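Local coordinates for E3 ubiquitin-protein ligase HERC2 (Homo sapiens, PDB 4L1M) that is a HECT-type E3 ubiquitin ligase that probably attaches ubiquitin to target proteins and carries an RCC1-like domain folded as a seven-bladed beta-propeller, at residues A[24-29]-A[377-382]; A[54-59]-A[66-71]; A[62-67]-A[74-79]; A[320-325]-A[368-373]; A[343-348]-A[356-361]. All blocks are in the same frame, centred on the assembly; numbering follows the deposited sequence.

Contact 1 of 5, residues A[24-29]-A[377-382]. With SO4 (sulfate ion), chain D.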
# COMPACT_ATOMS: atom_id res chain seq x y z
N LEU A 24 -12.05 -13.44 21.01
CA LEU A 24 -11.49 -13.18 19.65
C LEU A 24 -11.47 -11.70 19.21
O LEU A 24 -12.41 -10.91 19.41
CB LEU A 24 -12.24 -13.99 18.59
CG LEU A 24 -12.03 -15.50 18.54
CD1 LEU A 24 -12.93 -16.15 17.50
CD2 LEU A 24 -10.57 -15.80 18.24
N GLN A 25 -10.34 -11.36 18.56
CA GLN A 25 -10.13 -10.11 17.74
C GLN A 25 -11.28 -10.00 16.75
O GLN A 25 -11.86 -11.02 16.43
CB GLN A 25 -8.82 -10.29 16.96
CG GLN A 25 -8.46 -9.30 15.87
CD GLN A 25 -7.23 -9.75 15.07
OE1 GLN A 25 -7.10 -10.91 14.73
NE2 GLN A 25 -6.32 -8.82 14.79
N GLU A 26 -11.61 -8.80 16.25
CA GLU A 26 -12.57 -8.66 15.15
C GLU A 26 -11.85 -8.33 13.86
O GLU A 26 -10.96 -7.49 13.82
CB GLU A 26 -13.65 -7.62 15.48
CG GLU A 26 -14.62 -8.14 16.55
CD GLU A 26 -15.85 -7.26 16.75
OE1 GLU A 26 -16.25 -6.55 15.82
OE2 GLU A 26 -16.45 -7.29 17.85
N VAL A 27 -12.20 -9.08 12.82
CA VAL A 27 -11.72 -8.85 11.47
C VAL A 27 -12.94 -8.79 10.57
O VAL A 27 -13.60 -9.80 10.34
CB VAL A 27 -10.80 -9.98 10.97
CG1 VAL A 27 -10.28 -9.65 9.59
CG2 VAL A 27 -9.64 -10.19 11.93
N ILE A 28 -13.20 -7.60 10.05
CA ILE A 28 -14.34 -7.34 9.19
C ILE A 28 -13.88 -7.14 7.75
O ILE A 28 -12.87 -6.47 7.50
CB ILE A 28 -15.10 -6.07 9.58
CG1 ILE A 28 -15.14 -5.90 11.09
CG2 ILE A 28 -16.50 -6.10 9.00
CD1 ILE A 28 -15.86 -7.01 11.81
N GLY A 29 -14.62 -7.74 6.81
CA GLY A 29 -14.36 -7.57 5.39
C GLY A 29 -15.64 -7.32 4.62
O GLY A 29 -16.73 -7.69 5.06
N ALA A 377 -10.94 -4.36 7.87
CA ALA A 377 -10.62 -3.59 9.05
C ALA A 377 -10.52 -4.55 10.22
O ALA A 377 -11.39 -5.42 10.35
CB ALA A 377 -11.69 -2.54 9.31
N TRP A 378 -9.51 -4.39 11.07
CA TRP A 378 -9.39 -5.23 12.25
C TRP A 378 -9.08 -4.47 13.54
O TRP A 378 -8.39 -3.45 13.56
CB TRP A 378 -8.34 -6.33 12.03
CG TRP A 378 -6.97 -5.83 11.73
CD1 TRP A 378 -5.94 -5.69 12.61
CD2 TRP A 378 -6.46 -5.44 10.45
NE1 TRP A 378 -4.83 -5.20 11.97
CE2 TRP A 378 -5.11 -5.05 10.63
CE3 TRP A 378 -7.01 -5.37 9.16
CZ2 TRP A 378 -4.32 -4.59 9.60
CZ3 TRP A 378 -6.23 -4.91 8.13
CH2 TRP A 378 -4.89 -4.52 8.35
N SER A 379 -9.59 -5.03 14.63
CA SER A 379 -9.24 -4.60 15.97
C SER A 379 -7.92 -5.28 16.35
O SER A 379 -7.36 -6.02 15.58
CB SER A 379 -10.34 -4.99 16.97
OG SER A 379 -10.54 -6.39 16.97
N SER A 380 -7.43 -5.01 17.56
CA SER A 380 -6.15 -5.55 17.97
C SER A 380 -6.25 -7.01 18.39
O SER A 380 -7.28 -7.42 18.96
CB SER A 380 -5.57 -4.71 19.10
OG SER A 380 -4.54 -5.43 19.73
N CYS A 381 -5.20 -7.78 18.12
CA CYS A 381 -5.13 -9.19 18.53
C CYS A 381 -4.43 -9.50 19.83
O CYS A 381 -4.28 -10.69 20.13
CB CYS A 381 -4.43 -10.04 17.49
SG CYS A 381 -2.66 -9.72 17.29
N SER A 382 -3.97 -8.51 20.58
CA SER A 382 -3.48 -8.79 21.91
C SER A 382 -4.65 -9.47 22.70
O SER A 382 -5.75 -8.92 22.74
CB SER A 382 -2.98 -7.48 22.58
OG SER A 382 -2.78 -7.64 23.98
S SO4 D . -1.23 -11.94 23.83
O1 SO4 D . -1.61 -13.10 24.68
O2 SO4 D . -1.75 -12.16 22.44
O3 SO4 D . -1.81 -10.70 24.42
O4 SO4 D . 0.25 -11.77 23.79
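Ile28 and Ala377 face each other as an antiparallel hydrogen-bonded pair: Ile28 N gives to Ala377 O at 2.8 Å and Ala377 N to Ile28 O at 2.9 Å. Val27 and Trp378 follow as the non-hydrogen-bonded pair, with Val27 CG2 resting 4.1 Å from Trp378 CB; Val27 N turns to Gln46 OE1 on the other flank. At the next position a side chain takes over from the backbone. Ser379 N still donates to Glu26 O (2.9 Å), but Glu26 N is received by Ser379 OG at 2.7 Å, because a chi1 of 59° sets the hydroxyl between the backbone N and the carbonyl carbon of Ser379. Ser379 O accepts instead from Gln25 NE2 in a hydrogen bond of 3.1 Å, lying close to the Gln25 amide plane. The extended Gln25 chain runs alongside 379-381, bringing NE2 within 3.5 Å of Cys381 CB, and NE2 has a second acceptor in Val55 O. The Glu26 carboxylate turns away to a salt bridge with Lys363. Further on, Ser380 OG accepts from Ser382 N, an ST turn, while Ser382 OG is hydrogen-bonded to O3 of a sulfate ion probably left from the crystallisation liquor. Strand 27-31 lies between 45-46 and 374-379, with 365-370 beyond, so both chain ends build one propeller blade, the familiar velcro closure.

Contact 2 of 5, residues A[54-59]-A[66-71]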
# COMPACT_ATOMS: atom_id res chain seq x y z
N GLY A 54 -4.81 -14.12 14.56
CA GLY A 54 -4.25 -12.95 15.24
C GLY A 54 -3.61 -12.05 14.21
O GLY A 54 -2.39 -12.05 14.04
N VAL A 55 -4.44 -11.27 13.53
CA VAL A 55 -3.99 -10.44 12.40
C VAL A 55 -3.28 -9.17 12.87
O VAL A 55 -3.77 -8.47 13.76
CB VAL A 55 -5.18 -10.07 11.51
CG1 VAL A 55 -4.72 -9.26 10.33
CG2 VAL A 55 -5.88 -11.33 11.04
N THR A 56 -2.10 -8.91 12.30
CA THR A 56 -1.37 -7.66 12.56
C THR A 56 -1.29 -6.83 11.29
O THR A 56 -1.19 -5.61 11.36
CB THR A 56 0.06 -7.89 13.13
OG1 THR A 56 0.90 -8.55 12.16
CG2 THR A 56 0.01 -8.74 14.38
N GLN A 57 -1.31 -7.51 10.14
CA GLN A 57 -1.21 -6.87 8.85
C GLN A 57 -1.92 -7.68 7.77
O GLN A 57 -1.97 -8.90 7.85
CB GLN A 57 0.26 -6.78 8.48
CG GLN A 57 0.72 -5.49 7.87
CD GLN A 57 2.25 -5.45 7.92
OE1 GLN A 57 2.86 -5.45 9.03
NE2 GLN A 57 2.87 -5.48 6.77
N ILE A 58 -2.44 -6.99 6.76
CA ILE A 58 -2.98 -7.62 5.58
C ILE A 58 -2.49 -6.88 4.34
O ILE A 58 -2.66 -5.68 4.24
CB ILE A 58 -4.52 -7.58 5.59
CG1 ILE A 58 -5.07 -8.47 6.69
CG2 ILE A 58 -5.07 -8.01 4.22
CD1 ILE A 58 -6.57 -8.55 6.76
N ALA A 59 -1.91 -7.62 3.40
CA ALA A 59 -1.43 -7.07 2.14
C ALA A 59 -2.26 -7.64 0.99
O ALA A 59 -2.24 -8.83 0.73
CB ALA A 59 0.03 -7.40 1.95
N LEU A 66 -2.44 -11.61 1.53
CA LEU A 66 -1.58 -12.18 2.52
C LEU A 66 -1.99 -11.66 3.87
O LEU A 66 -2.40 -10.49 4.00
CB LEU A 66 -0.14 -11.75 2.26
CG LEU A 66 0.56 -12.26 1.01
CD1 LEU A 66 2.01 -11.85 1.06
CD2 LEU A 66 0.47 -13.78 0.89
N ILE A 67 -1.88 -12.51 4.88
CA ILE A 67 -2.17 -12.12 6.26
C ILE A 67 -0.95 -12.44 7.11
O ILE A 67 -0.44 -13.55 7.05
CB ILE A 67 -3.35 -12.91 6.82
CG1 ILE A 67 -4.55 -12.88 5.87
CG2 ILE A 67 -3.75 -12.37 8.16
CD1 ILE A 67 -4.71 -14.13 5.02
N LEU A 68 -0.49 -11.47 7.90
CA LEU A 68 0.61 -11.69 8.83
C LEU A 68 0.02 -11.91 10.22
O LEU A 68 -0.80 -11.09 10.66
CB LEU A 68 1.52 -10.47 8.85
CG LEU A 68 2.71 -10.54 9.82
CD1 LEU A 68 3.61 -11.70 9.42
CD2 LEU A 68 3.50 -9.23 9.86
N SER A 69 0.46 -12.97 10.90
CA SER A 69 -0.05 -13.33 12.22
C SER A 69 0.85 -12.80 13.32
O SER A 69 2.05 -12.56 13.09
CB SER A 69 -0.13 -14.84 12.41
OG SER A 69 0.01 -15.50 11.19
N ARG A 70 0.28 -12.63 14.51
CA ARG A 70 1.02 -12.17 15.70
C ARG A 70 2.33 -12.97 15.88
O ARG A 70 3.36 -12.39 16.26
CB ARG A 70 0.11 -12.25 16.94
CG ARG A 70 0.06 -13.58 17.66
CD ARG A 70 -0.66 -14.69 16.93
NE ARG A 70 -0.44 -15.95 17.66
CZ ARG A 70 -0.89 -17.15 17.28
NH1 ARG A 70 -1.63 -17.27 16.18
NH2 ARG A 70 -0.62 -18.23 18.03
N ASN A 71 2.28 -14.27 15.58
CA ASN A 71 3.43 -15.18 15.76
C ASN A 71 4.44 -15.13 14.60
O ASN A 71 5.38 -15.90 14.58
CB ASN A 71 2.96 -16.64 16.02
CG ASN A 71 2.30 -17.30 14.79
OD1 ASN A 71 2.10 -16.67 13.74
ND2 ASN A 71 1.99 -18.57 14.92
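Between Ala59 and Leu66 the backbone bonds run both ways, Ala59 N to Leu66 O at 3.0 Å and Leu66 N to Ala59 O at 2.9 Å, starting the antiparallel pairing of a beta hairpin. Leu68 N then donates to Gln57 O. Past this point the register slips by one residue, a beta bulge, where the chain also turns a corner at Thr56. Here Leu68 O becomes the shared acceptor: Thr56 N meets it at 3.0 Å in a nearly straight bond, and Thr56 OG1 adds a weak one at 3.4 Å. Arg70 N closes the series on Gly54 O (2.8 Å).

The apolar contacts split between the two faces. On the face with Ile58 and Ile67, Ile67 CG2 touches Ile58 CG1 loosely and packs more closely on both methyls of Val55, 3.7 Å from CG2. Ile67 CG2 is anti to the backbone N, which leaves CG1 and CD1 to serve the next strand. On the face with Gln57, Ala59, Leu66 and Leu68, the CB atoms of Gln57 and Leu68 meet at 3.9 Å. Leu68 CD2 comes within 3.5 Å of Thr56 OG1, and Ile97 and Ile100 of strand 97-101 cover Leu68.

Mixed character marks the bulged end. Thr56 CG2 lies over the Arg70 backbone, and the Arg70 guanidinium has its own acceptor, Leu53 O. Backbone bonds therefore run through both the regular and the bulged part of the hairpin, and aliphatic contact continues past the bulge through Val55; what the corner adds is the weak hydroxyl bond.

Contact 3 of 5, residues A[62-67]-A[74-79]. With SO4 (sulfate ion), chain G.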
# COMPACT_ATOMS: atom_id res chain seq x y z
N GLU A 62 -3.99 -8.73 -6.26
CA GLU A 62 -5.13 -8.66 -7.18
C GLU A 62 -6.14 -9.79 -7.03
O GLU A 62 -7.34 -9.53 -7.06
CB GLU A 62 -4.67 -8.58 -8.62
CG GLU A 62 -5.78 -8.08 -9.55
CD GLU A 62 -5.48 -8.34 -11.01
OE1 GLU A 62 -5.71 -9.47 -11.48
OE2 GLU A 62 -5.01 -7.40 -11.69
N LYS A 63 -5.67 -11.04 -6.91
CA LYS A 63 -6.60 -12.18 -6.77
C LYS A 63 -6.61 -12.78 -5.37
O LYS A 63 -7.44 -13.62 -5.06
CB LYS A 63 -6.24 -13.31 -7.75
CG LYS A 63 -6.17 -12.92 -9.22
CD LYS A 63 -7.53 -12.52 -9.80
CE LYS A 63 -7.50 -12.54 -11.34
NZ LYS A 63 -8.17 -11.36 -11.97
N ARG A 64 -5.67 -12.35 -4.54
CA ARG A 64 -5.56 -12.89 -3.20
C ARG A 64 -4.92 -11.90 -2.23
O ARG A 64 -4.50 -10.81 -2.63
CB ARG A 64 -4.77 -14.18 -3.23
CG ARG A 64 -3.42 -14.09 -3.89
CD ARG A 64 -2.78 -15.47 -4.00
NE ARG A 64 -3.63 -16.47 -4.69
CZ ARG A 64 -4.24 -17.51 -4.09
NH1 ARG A 64 -4.13 -17.75 -2.75
NH2 ARG A 64 -4.96 -18.35 -4.82
N PHE A 65 -4.93 -12.25 -0.96
CA PHE A 65 -4.29 -11.42 0.05
C PHE A 65 -3.46 -12.26 0.98
O PHE A 65 -3.74 -13.44 1.19
CB PHE A 65 -5.29 -10.53 0.82
CG PHE A 65 -6.36 -11.28 1.57
CD1 PHE A 65 -7.41 -11.86 0.92
CD2 PHE A 65 -6.35 -11.32 2.96
CE1 PHE A 65 -8.40 -12.52 1.63
CE2 PHE A 65 -7.35 -11.97 3.66
CZ PHE A 65 -8.38 -12.56 3.00
N LEU A 66 -2.44 -11.61 1.53
CA LEU A 66 -1.58 -12.18 2.52
C LEU A 66 -1.99 -11.66 3.87
O LEU A 66 -2.40 -10.49 4.00
CB LEU A 66 -0.14 -11.75 2.26
CG LEU A 66 0.56 -12.26 1.01
CD1 LEU A 66 2.01 -11.85 1.06
CD2 LEU A 66 0.47 -13.78 0.89
N ILE A 67 -1.88 -12.51 4.88
CA ILE A 67 -2.17 -12.12 6.26
C ILE A 67 -0.95 -12.44 7.11
O ILE A 67 -0.44 -13.55 7.05
CB ILE A 67 -3.35 -12.91 6.82
CG1 ILE A 67 -4.55 -12.88 5.87
CG2 ILE A 67 -3.75 -12.37 8.16
CD1 ILE A 67 -4.71 -14.13 5.02
N VAL A 74 2.87 -16.20 7.89
CA VAL A 74 2.17 -15.58 6.78
C VAL A 74 1.19 -16.58 6.12
O VAL A 74 1.55 -17.72 5.82
CB VAL A 74 3.17 -15.11 5.74
CG1 VAL A 74 2.46 -14.57 4.50
CG2 VAL A 74 4.05 -14.01 6.33
N TYR A 75 -0.04 -16.14 5.90
CA TYR A 75 -1.05 -16.97 5.30
C TYR A 75 -1.56 -16.32 4.06
O TYR A 75 -1.46 -15.09 3.91
CB TYR A 75 -2.21 -17.17 6.26
CG TYR A 75 -1.82 -17.92 7.50
CD1 TYR A 75 -1.11 -17.29 8.51
CD2 TYR A 75 -2.10 -19.27 7.64
CE1 TYR A 75 -0.73 -17.98 9.65
CE2 TYR A 75 -1.71 -19.97 8.77
CZ TYR A 75 -1.02 -19.31 9.77
OH TYR A 75 -0.63 -19.95 10.92
N THR A 76 -2.12 -17.13 3.17
CA THR A 76 -2.66 -16.61 1.93
C THR A 76 -4.08 -17.10 1.73
O THR A 76 -4.41 -18.24 2.07
CB THR A 76 -1.75 -16.95 0.71
OG1 THR A 76 -2.26 -16.33 -0.47
CG2 THR A 76 -1.63 -18.47 0.47
N GLN A 77 -4.91 -16.24 1.15
CA GLN A 77 -6.30 -16.55 0.86
C GLN A 77 -6.71 -15.85 -0.44
O GLN A 77 -6.39 -14.67 -0.64
CB GLN A 77 -7.17 -16.04 2.00
CG GLN A 77 -8.67 -16.16 1.79
CD GLN A 77 -9.19 -17.57 1.89
OE1 GLN A 77 -8.75 -18.35 2.72
NE2 GLN A 77 -10.15 -17.90 1.06
N ALA A 78 -7.46 -16.55 -1.30
CA ALA A 78 -8.03 -15.92 -2.51
C ALA A 78 -9.34 -15.22 -2.18
O ALA A 78 -10.13 -15.72 -1.39
CB ALA A 78 -8.26 -16.97 -3.61
N TYR A 79 -9.59 -14.10 -2.84
CA TYR A 79 -10.85 -13.37 -2.66
C TYR A 79 -12.03 -14.16 -3.13
O TYR A 79 -13.10 -14.06 -2.54
CB TYR A 79 -10.84 -12.06 -3.46
CG TYR A 79 -9.73 -11.10 -3.14
CD1 TYR A 79 -9.51 -10.64 -1.84
CD2 TYR A 79 -8.92 -10.63 -4.13
CE1 TYR A 79 -8.49 -9.75 -1.55
CE2 TYR A 79 -7.91 -9.71 -3.86
CZ TYR A 79 -7.69 -9.28 -2.58
OH TYR A 79 -6.66 -8.39 -2.36
S SO4 G . -2.00 -14.71 -8.27
O1 SO4 G . -2.72 -15.80 -7.58
O2 SO4 G . -2.25 -14.81 -9.73
O3 SO4 G . -2.50 -13.40 -7.75
O4 SO4 G . -0.53 -14.79 -7.98
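The beta hairpin of strands 64-69 and 74-78 pairs Phe65 with Gln77 and Ile67 with Tyr75, each an antiparallel hydrogen-bonded pair with two backbone bonds; Phe65 N to Gln77 O measures 2.8 Å. Tyr79 N extends the series by donating to Lys63 O. On one face, Gln77 CB sits over the Phe65 ring, 4.1 Å from the centroid, a CH-pi contact. Gln77 CG, anti to the backbone N (chi1 174°), keeps the chain beside Phe65, and the amide beyond it is held by Ala85 N at OE1 and by Ala78 O and Thr83 O at NE2. Tyr79 lies next to Phe65 with planes only 14° apart, yet the rings are slid so far that they barely overlap; the nearest atoms are Phe65 CD1 and Tyr79 CE1 at 3.4 Å. Tyr79 OH finds its hydrogen-bond partner in Ala61 O. On the opposite face, Arg64 reaches along Ala78 to Thr76: Ala78 CB lies over one guanidinium face, and NH1 gives an in-plane bond to Thr76 OG1 at 3.3 Å. Arg64 NE is hydrogen-bonded, at 3.1 Å, to O1 of a sulfate ion probably from the crystallisation liquor, which Tyr109 OH also holds. With strand 55-60 on one side and 87-88 on the other, this hairpin is the middle of a four-stranded antiparallel blade of the RCC1-like propeller.

Contact 4 of 5, residues A[320-325]-A[368-373]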
# COMPACT_ATOMS: atom_id res chain seq x y z
N SER A 320 -7.61 0.05 -5.52
CA SER A 320 -7.45 0.53 -6.90
C SER A 320 -8.19 1.85 -7.12
O SER A 320 -7.58 2.85 -7.50
CB SER A 320 -7.96 -0.50 -7.88
OG SER A 320 -7.19 -1.67 -7.74
N THR A 321 -9.49 1.86 -6.84
CA THR A 321 -10.31 3.04 -7.05
C THR A 321 -11.18 3.42 -5.82
O THR A 321 -12.15 4.14 -5.97
CB THR A 321 -11.21 2.85 -8.27
OG1 THR A 321 -12.07 1.74 -8.08
CG2 THR A 321 -10.38 2.61 -9.52
N HIS A 322 -10.81 2.95 -4.63
CA HIS A 322 -11.49 3.33 -3.39
C HIS A 322 -10.49 3.37 -2.24
O HIS A 322 -9.40 2.84 -2.37
CB HIS A 322 -12.63 2.38 -3.06
CG HIS A 322 -12.21 1.10 -2.40
ND1 HIS A 322 -11.65 0.06 -3.10
CD2 HIS A 322 -12.33 0.68 -1.12
CE1 HIS A 322 -11.41 -0.95 -2.27
NE2 HIS A 322 -11.82 -0.60 -1.07
N CYS A 323 -10.85 4.05 -1.16
CA CYS A 323 -9.94 4.23 -0.03
C CYS A 323 -10.66 4.10 1.28
O CYS A 323 -11.86 4.31 1.35
CB CYS A 323 -9.34 5.63 -0.03
SG CYS A 323 -8.31 6.01 -1.42
N LEU A 324 -9.89 3.75 2.31
CA LEU A 324 -10.31 3.82 3.69
C LEU A 324 -9.37 4.75 4.45
O LEU A 324 -8.19 4.85 4.11
CB LEU A 324 -10.25 2.46 4.38
CG LEU A 324 -11.08 1.28 3.89
CD1 LEU A 324 -11.24 0.25 5.00
CD2 LEU A 324 -12.45 1.70 3.39
N ALA A 325 -9.91 5.42 5.46
CA ALA A 325 -9.12 6.20 6.39
C ALA A 325 -9.51 5.89 7.83
O ALA A 325 -10.69 5.86 8.17
CB ALA A 325 -9.30 7.67 6.12
N ILE A 368 -6.44 -1.15 8.77
CA ILE A 368 -7.30 -1.18 7.58
C ILE A 368 -6.49 -1.61 6.38
O ILE A 368 -5.28 -1.45 6.36
CB ILE A 368 -7.92 0.19 7.31
CG1 ILE A 368 -6.85 1.29 7.41
CG2 ILE A 368 -9.07 0.43 8.28
CD1 ILE A 368 -7.31 2.66 6.95
N ALA A 369 -7.16 -2.14 5.37
CA ALA A 369 -6.48 -2.56 4.13
C ALA A 369 -7.47 -2.64 2.99
O ALA A 369 -8.62 -2.98 3.23
CB ALA A 369 -5.81 -3.90 4.33
N CYS A 370 -7.02 -2.35 1.76
CA CYS A 370 -7.90 -2.44 0.56
C CYS A 370 -7.32 -3.28 -0.56
O CYS A 370 -6.17 -3.13 -0.91
CB CYS A 370 -8.17 -1.05 0.00
SG CYS A 370 -8.97 0.06 1.17
N GLY A 371 -8.14 -4.14 -1.14
CA GLY A 371 -7.83 -4.81 -2.40
C GLY A 371 -8.45 -4.02 -3.54
O GLY A 371 -8.88 -2.87 -3.37
N PRO A 372 -8.48 -4.62 -4.73
CA PRO A 372 -9.10 -3.93 -5.85
C PRO A 372 -10.63 -3.77 -5.73
O PRO A 372 -11.18 -2.83 -6.26
CB PRO A 372 -8.73 -4.82 -7.03
CG PRO A 372 -8.58 -6.17 -6.45
CD PRO A 372 -7.98 -5.95 -5.10
N ALA A 373 -11.30 -4.70 -5.07
CA ALA A 373 -12.76 -4.60 -4.88
C ALA A 373 -13.16 -5.00 -3.45
O ALA A 373 -14.27 -5.48 -3.21
CB ALA A 373 -13.46 -5.46 -5.91
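Ser320 opens the contact with its hydroxyl, OG lying 3.5 Å from Pro372 CA and 3.6 Å from Pro372 CB. The same OG is hydrogen-bonded to Asp105 OD1, so the proline backs a polar group already engaged elsewhere.

Two residues on, His322 comes down across the gap between the strands. With CG between the backbone N and the carbonyl carbon (chi1 81°), the imidazole leans towards Cys370 and Gly371. Gly371 O stands at the ring edge, near its plane, 3.4 Å from CE1. Cys370 SG approaches obliquely instead, 3.7 Å from NE2 and neither squarely over the ring nor beside it. NE2 itself is hydrogen-bonded with Ser375 OG, which ties the ring to the strand that follows 365-370.

Cys323 turns the other way, towards Trp335 of its own sheet. Leu324 then points across and meets two residues: its CG touches Cys370 SG at 3.7 Å, while its CB lies 3.9 Å from Ile368 CD1 and Leu324 CD1 packs on Ile368 CG2. Ile368 CD1 reaches on to 3.7 Å from Leu324 O and touches the backbone of Ala325.

The two strand segments run antiparallel at 177°, but their axes stay 7.2 Å apart and no hydrogen bond joins them. They belong to successive blades, 322-327 to one sheet and 365-370 to the next. This part of the blade interface rests mainly on apolar and sulfur contacts, while Ser320 and His322, the polar side chains at one end, take their hydrogen bonds from residues outside the two segments.

Contact 5 of 5, residues A[343-348]-A[356-361]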
# COMPACT_ATOMS: atom_id res chain seq x y z
N HIS A 343 -18.26 -0.22 -0.63
CA HIS A 343 -18.85 0.58 0.44
C HIS A 343 -20.21 0.03 0.77
O HIS A 343 -21.16 0.20 0.01
CB HIS A 343 -18.98 2.03 -0.02
CG HIS A 343 -17.72 2.56 -0.59
ND1 HIS A 343 -16.75 3.15 0.19
CD2 HIS A 343 -17.24 2.57 -1.85
CE1 HIS A 343 -15.73 3.51 -0.57
NE2 HIS A 343 -16.01 3.17 -1.82
N PHE A 344 -20.33 -0.59 1.94
CA PHE A 344 -21.58 -1.23 2.32
C PHE A 344 -22.63 -0.25 2.82
O PHE A 344 -23.71 -0.65 3.13
CB PHE A 344 -21.33 -2.31 3.37
CG PHE A 344 -20.76 -1.80 4.67
CD1 PHE A 344 -21.56 -1.15 5.60
CD2 PHE A 344 -19.44 -1.99 4.99
CE1 PHE A 344 -21.03 -0.69 6.79
CE2 PHE A 344 -18.90 -1.54 6.18
CZ PHE A 344 -19.70 -0.89 7.08
N ASP A 345 -22.31 1.04 2.88
CA ASP A 345 -23.25 2.03 3.39
C ASP A 345 -23.95 2.82 2.29
O ASP A 345 -24.72 3.73 2.60
CB ASP A 345 -22.55 3.02 4.34
CG ASP A 345 -21.52 3.89 3.64
OD1 ASP A 345 -20.99 3.46 2.58
OD2 ASP A 345 -21.22 4.99 4.15
N THR A 346 -23.66 2.52 1.03
CA THR A 346 -24.29 3.25 -0.08
C THR A 346 -24.74 2.31 -1.19
O THR A 346 -24.05 1.36 -1.52
CB THR A 346 -23.37 4.38 -0.62
OG1 THR A 346 -23.91 4.89 -1.86
CG2 THR A 346 -21.96 3.90 -0.87
N LEU A 347 -25.90 2.60 -1.76
CA LEU A 347 -26.47 1.81 -2.87
C LEU A 347 -25.91 2.31 -4.24
O LEU A 347 -25.71 1.51 -5.15
CB LEU A 347 -28.02 1.83 -2.84
N ARG A 348 -25.62 3.61 -4.35
CA ARG A 348 -25.16 4.19 -5.60
C ARG A 348 -23.78 3.66 -6.02
O ARG A 348 -23.04 3.10 -5.21
CB ARG A 348 -25.18 5.73 -5.52
CG ARG A 348 -26.57 6.29 -5.19
CD ARG A 348 -26.78 7.74 -5.58
NE ARG A 348 -28.19 8.10 -5.38
CZ ARG A 348 -28.72 9.29 -5.66
NH1 ARG A 348 -30.02 9.52 -5.44
NH2 ARG A 348 -27.95 10.26 -6.15
N ALA A 356 -18.07 8.45 7.59
CA ALA A 356 -17.85 7.34 8.51
C ALA A 356 -18.72 6.18 8.09
O ALA A 356 -19.87 6.38 7.73
CB ALA A 356 -18.18 7.75 9.93
N LEU A 357 -18.15 4.98 8.11
CA LEU A 357 -18.93 3.78 7.94
C LEU A 357 -19.56 3.47 9.28
O LEU A 357 -18.89 3.57 10.30
CB LEU A 357 -18.04 2.64 7.50
CG LEU A 357 -17.50 2.74 6.08
CD1 LEU A 357 -16.32 1.81 5.87
CD2 LEU A 357 -18.60 2.45 5.07
N PRO A 358 -20.84 3.09 9.28
CA PRO A 358 -21.55 2.81 10.52
C PRO A 358 -21.23 1.42 11.02
O PRO A 358 -20.76 0.58 10.23
CB PRO A 358 -23.01 2.91 10.12
CG PRO A 358 -23.02 2.46 8.70
CD PRO A 358 -21.72 2.93 8.11
N GLY A 359 -21.48 1.18 12.30
CA GLY A 359 -21.18 -0.08 12.95
C GLY A 359 -19.78 -0.20 13.53
O GLY A 359 -19.57 -0.97 14.48
N LEU A 360 -18.81 0.56 13.00
CA LEU A 360 -17.38 0.35 13.27
C LEU A 360 -16.75 1.22 14.37
O LEU A 360 -15.66 0.89 14.89
CB LEU A 360 -16.60 0.58 11.99
CG LEU A 360 -16.99 -0.27 10.78
CD1 LEU A 360 -16.01 -0.04 9.64
CD2 LEU A 360 -17.04 -1.75 11.14
N ASP A 361 -17.42 2.32 14.72
CA ASP A 361 -16.94 3.25 15.76
C ASP A 361 -16.67 2.57 17.10
O ASP A 361 -15.78 2.98 17.84
CB ASP A 361 -17.96 4.40 15.97
CG ASP A 361 -18.47 4.98 14.65
OD1 ASP A 361 -17.72 5.72 13.97
OD2 ASP A 361 -19.63 4.68 14.29
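A type I beta turn from His343 to Thr346 brings Phe344 and Asp345 up to Leu357 and Pro358, with the CA atoms of Asp345 and Leu357 6.5 Å apart. Neither 343-348 nor 356-361 is regular here, and no hydrogen bond crosses between them. Phe344 carries most of the touching. With CG between the backbone N and the carbonyl carbon (chi1 62°), the ring swings towards the other segment, where Leu357 CD2 lies over one face in a CH-pi contact, 4.2 Å from the centroid. At the ring edge, near its plane, Pro358 O approaches CZ to 3.6 Å, and Pro358 CD sits 3.9 Å from CE1. Both segments flank the short outer strands 350-352 and 354-356, so this is the rim of a propeller blade, its centre about 22 Å from that of the chain, and partly open to solvent. Trp30, from the blade that holds the N-terminal strand, meets the Phe344 ring edge-to-face. Asp345 approaches Leu357 from another direction, the two side chains crossing at about a right angle. Leu357 CD2 thus sits in the corner between the Phe344 ring and the carboxylate, 3.6 Å from Asp345 CG. The charge of Asp345 is answered by Lys351, whose NZ forms a salt bridge with OD2.

In the fold
Seven four-stranded antiparallel sheets make up this propeller, and the five contacts sample three successive ones. Contact 1 spans nearly the whole chain, joining its first strand to its last and so closing the ring; all the others fall between its segments. Contacts 2 and 3, with centres about 11 Å apart, share strand 64-69 and build up the next blade, and Ile58 of contact 2 packs on Ala369 of contact 4, about 17 Å away between centres. On the other side, contact 4 brings strand 365-370 of the closing blade against the preceding blade, whose outer loops form contact 5, about 14 Å from contact 4 between centres. Closure, blade building and blade-to-blade packing thus occur in three neighbouring blades.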